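Local coordinates for rhizobiales Sp. Pch2 (Marine metagenome, PDB 6PB3), which is a TRIP13/Pch2-like AAA+ ATPase that probably remodels HORMA domain proteins to regulate a cGAS-like enzyme in bacteriophage immunity, at residues 78-83 with 201-206. Sequence-based numbering, arbitrary orientation.
Sequences VLAGDV and MCTNRV
Thr203 meets Ala80 through its methyl because OG1 lies anti to the backbone N (chi1 -177°), which leaves CG2 between N and the carbonyl carbon, 3.8 Å from Ala80 CB. The same torsion lets Thr203 OG1 bond to Arg205 O at 3.1 Å, from well above the carbonyl plane and off the lone pairs, across the turn after strand 197-203. That turn brings Val206 back, its CB 3.9 Å from Ala80 CB. Beside this group Val78 and Met201, a selenomethionine, lie side by side, Val78 CG2 against Met201 CG; on the opposite face Leu79 CD1 rests on Cys202 SG at 4.0 Å, both residues touching Ala91 of helix 87-93. The backbones are parallel: Leu79 N donates to Met201 O (2.8 Å, nearly straight at 170°), and Leu79 O accepts from Thr203 N. Gly81 N to Thr203 O is longer and more bent, 3.3 Å and 147°, as the strands give way to loops. Beyond it Val83 CG2 sits over the face of the Asn204 carboxamide, 3.5 Å from Asn204 CG, and Pro211 of a neighbouring subunit packs on both residues. Strand 76-81, also bonded to Ile221 through Val78 and Ala80, leads into a probable Walker A loop, as in the central parallel sheet of AAA+ P-loop ATPases.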
ATOM      1  N   VAL A  78     -15.800  13.755 -20.456  1.00 49.68           N
ATOM      2  CA  VAL A  78     -14.880  12.739 -19.965  1.00 54.84           C
ATOM      3  C   VAL A  78     -15.559  11.382 -20.077  1.00 53.28           C
ATOM      4  O   VAL A  78     -16.688  11.207 -19.604  1.00 49.96           O
ATOM      5  CB  VAL A  78     -14.456  13.035 -18.517  1.00 51.39           C
ATOM      6  CG1 VAL A  78     -13.672  11.853 -17.919  1.00 49.20           C
ATOM      7  CG2 VAL A  78     -13.581  14.276 -18.481  1.00 46.04           C
ATOM      8  N   LEU A  79     -14.880  10.428 -20.712  1.00 52.52           N
ATOM      9  CA  LEU A  79     -15.288   9.027 -20.726  1.00 42.04           C
ATOM     10  C   LEU A  79     -14.361   8.276 -19.793  1.00 47.38           C
ATOM     11  O   LEU A  79     -13.155   8.202 -20.052  1.00 59.57           O
ATOM     12  CB  LEU A  79     -15.229   8.431 -22.139  1.00 50.12           C
ATOM     13  CG  LEU A  79     -15.921   9.152 -23.292  1.00 56.22           C
ATOM     14  CD1 LEU A  79     -15.936   8.235 -24.545  1.00 53.15           C
ATOM     15  CD2 LEU A  79     -17.326   9.565 -22.918  1.00 49.60           C
ATOM     16  N   ALA A  80     -14.917   7.717 -18.716  1.00 55.17           N
ATOM     17  CA  ALA A  80     -14.122   7.095 -17.663  1.00 55.55           C
ATOM     18  C   ALA A  80     -14.628   5.687 -17.381  1.00 51.52           C
ATOM     19  O   ALA A  80     -15.841   5.454 -17.364  1.00 52.82           O
ATOM     20  CB  ALA A  80     -14.187   7.917 -16.366  1.00 53.60           C
ATOM     21  N   GLY A  81     -13.718   4.752 -17.146  1.00 57.61           N
ATOM     22  CA  GLY A  81     -14.113   3.429 -16.709  1.00 64.25           C
ATOM     23  C   GLY A  81     -13.209   2.336 -17.250  1.00 72.51           C
ATOM     24  O   GLY A  81     -12.121   2.591 -17.761  1.00 58.22           O
ATOM     25  N   ASP A  82     -13.709   1.105 -17.112  1.00 62.30           N
ATOM     26  CA  ASP A  82     -12.948  -0.107 -17.379  1.00 75.84           C
ATOM     27  C   ASP A  82     -12.299  -0.107 -18.759  1.00 61.86           C
ATOM     28  O   ASP A  82     -12.893   0.314 -19.757  1.00 56.46           O
ATOM     29  CB  ASP A  82     -13.862  -1.331 -17.237  1.00 76.02           C
ATOM     30  CG  ASP A  82     -14.482  -1.436 -15.842  1.00 87.50           C
ATOM     31  OD1 ASP A  82     -13.869  -0.925 -14.883  1.00 94.67           O
ATOM     32  OD2 ASP A  82     -15.577  -2.029 -15.705  1.00 82.02           O
ATOM     33  N   VAL A  83     -11.064  -0.604 -18.794  1.00 68.73           N
ATOM     34  CA  VAL A  83     -10.364  -0.797 -20.053  1.00 68.59           C
ATOM     35  C   VAL A  83     -11.090  -1.835 -20.895  1.00 78.67           C
ATOM     36  O   VAL A  83     -11.603  -2.838 -20.380  1.00 63.94           O
ATOM     37  CB  VAL A  83      -8.915  -1.219 -19.765  1.00 75.53           C
ATOM     38  CG1 VAL A  83      -8.164  -1.480 -21.060  1.00 81.35           C
ATOM     39  CG2 VAL A  83      -8.224  -0.155 -18.924  1.00 76.39           C
HETATM   40  N   MSE A 201     -12.302  13.373 -23.798  1.00 55.37           N
HETATM   41  CA  MSE A 201     -11.119  12.689 -23.331  1.00 54.72           C
HETATM   42  C   MSE A 201     -11.468  11.419 -22.593  1.00 50.25           C
HETATM   43  O   MSE A 201     -12.441  11.351 -21.847  1.00 61.41           O
HETATM   44  CB  MSE A 201     -10.281  13.622 -22.486  1.00 55.83           C
HETATM   45  CG  MSE A 201     -10.860  14.027 -21.190  1.00 75.23           C
HETATM   46 SE   MSE A 201      -9.280  14.638 -20.263  0.85109.22          SE
HETATM   47  CE  MSE A 201      -8.317  12.987 -20.344  1.00 87.65           C
ATOM     48  N   CYS A 202     -10.656  10.397 -22.823  1.00 57.98           N
ATOM     49  CA  CYS A 202     -10.867   9.080 -22.253  1.00 49.24           C
ATOM     50  C   CYS A 202      -9.829   8.838 -21.171  1.00 57.51           C
ATOM     51  O   CYS A 202      -8.665   9.221 -21.321  1.00 62.33           O
ATOM     52  CB  CYS A 202     -10.773   7.977 -23.338  1.00 51.73           C
ATOM     53  SG  CYS A 202     -11.935   8.221 -24.703  1.00 66.20           S
ATOM     54  N   THR A 203     -10.257   8.184 -20.095  1.00 56.40           N
ATOM     55  CA  THR A 203      -9.383   7.796 -19.004  1.00 58.28           C
ATOM     56  C   THR A 203      -9.912   6.490 -18.437  1.00 57.35           C
ATOM     57  O   THR A 203     -11.115   6.219 -18.478  1.00 60.84           O
ATOM     58  CB  THR A 203      -9.325   8.871 -17.917  1.00 67.65           C
ATOM     59  OG1 THR A 203      -8.398   8.473 -16.909  1.00 72.19           O
ATOM     60  CG2 THR A 203     -10.696   9.064 -17.289  1.00 57.92           C
ATOM     61  N   ASN A 204      -9.004   5.664 -17.936  1.00 58.79           N
ATOM     62  CA  ASN A 204      -9.438   4.439 -17.281  1.00 71.13           C
ATOM     63  C   ASN A 204     -10.044   4.742 -15.923  1.00 92.90           C
ATOM     64  O   ASN A 204     -11.142   4.275 -15.602  1.00100.92           O
ATOM     65  CB  ASN A 204      -8.266   3.477 -17.152  1.00 71.43           C
ATOM     66  CG  ASN A 204      -7.586   3.255 -18.463  1.00 96.34           C
ATOM     67  OD1 ASN A 204      -8.212   3.333 -19.528  1.00 93.52           O
ATOM     68  ND2 ASN A 204      -6.290   3.003 -18.408  1.00122.83           N
ATOM     69  N   ARG A 205      -9.352   5.531 -15.112  1.00 82.87           N
ATOM     70  CA  ARG A 205      -9.881   5.930 -13.818  1.00 88.03           C
ATOM     71  C   ARG A 205      -9.952   7.442 -13.738  1.00 68.42           C
ATOM     72  O   ARG A 205      -8.944   8.129 -13.916  1.00 81.99           O
ATOM     73  CB  ARG A 205      -9.041   5.392 -12.677  1.00 85.57           C
ATOM     74  CG  ARG A 205      -9.858   5.148 -11.428  1.00116.00           C
ATOM     75  CD  ARG A 205     -10.451   3.745 -11.416  1.00126.11           C
ATOM     76  NE  ARG A 205     -10.996   3.415 -10.100  1.00134.97           N
ATOM     77  CZ  ARG A 205     -11.125   2.179  -9.623  1.00131.16           C
ATOM     78  NH1 ARG A 205     -10.743   1.133 -10.349  1.00129.53           N
ATOM     79  NH2 ARG A 205     -11.634   1.989  -8.411  1.00123.16           N
ATOM     80  N   VAL A 206     -11.147   7.949 -13.456  1.00 68.84           N
ATOM     81  CA  VAL A 206     -11.351   9.389 -13.393  1.00 68.44           C
ATOM     82  C   VAL A 206     -10.459  10.020 -12.330  1.00 68.59           C
ATOM     83  O   VAL A 206     -10.022  11.169 -12.478  1.00 71.61           O
ATOM     84  CB  VAL A 206     -12.844   9.680 -13.154  1.00 73.18           C
ATOM     85  CG1 VAL A 206     -13.295   9.108 -11.818  1.00 82.41           C
ATOM     86  CG2 VAL A 206     -13.098  11.153 -13.212  1.00 72.84           C
TER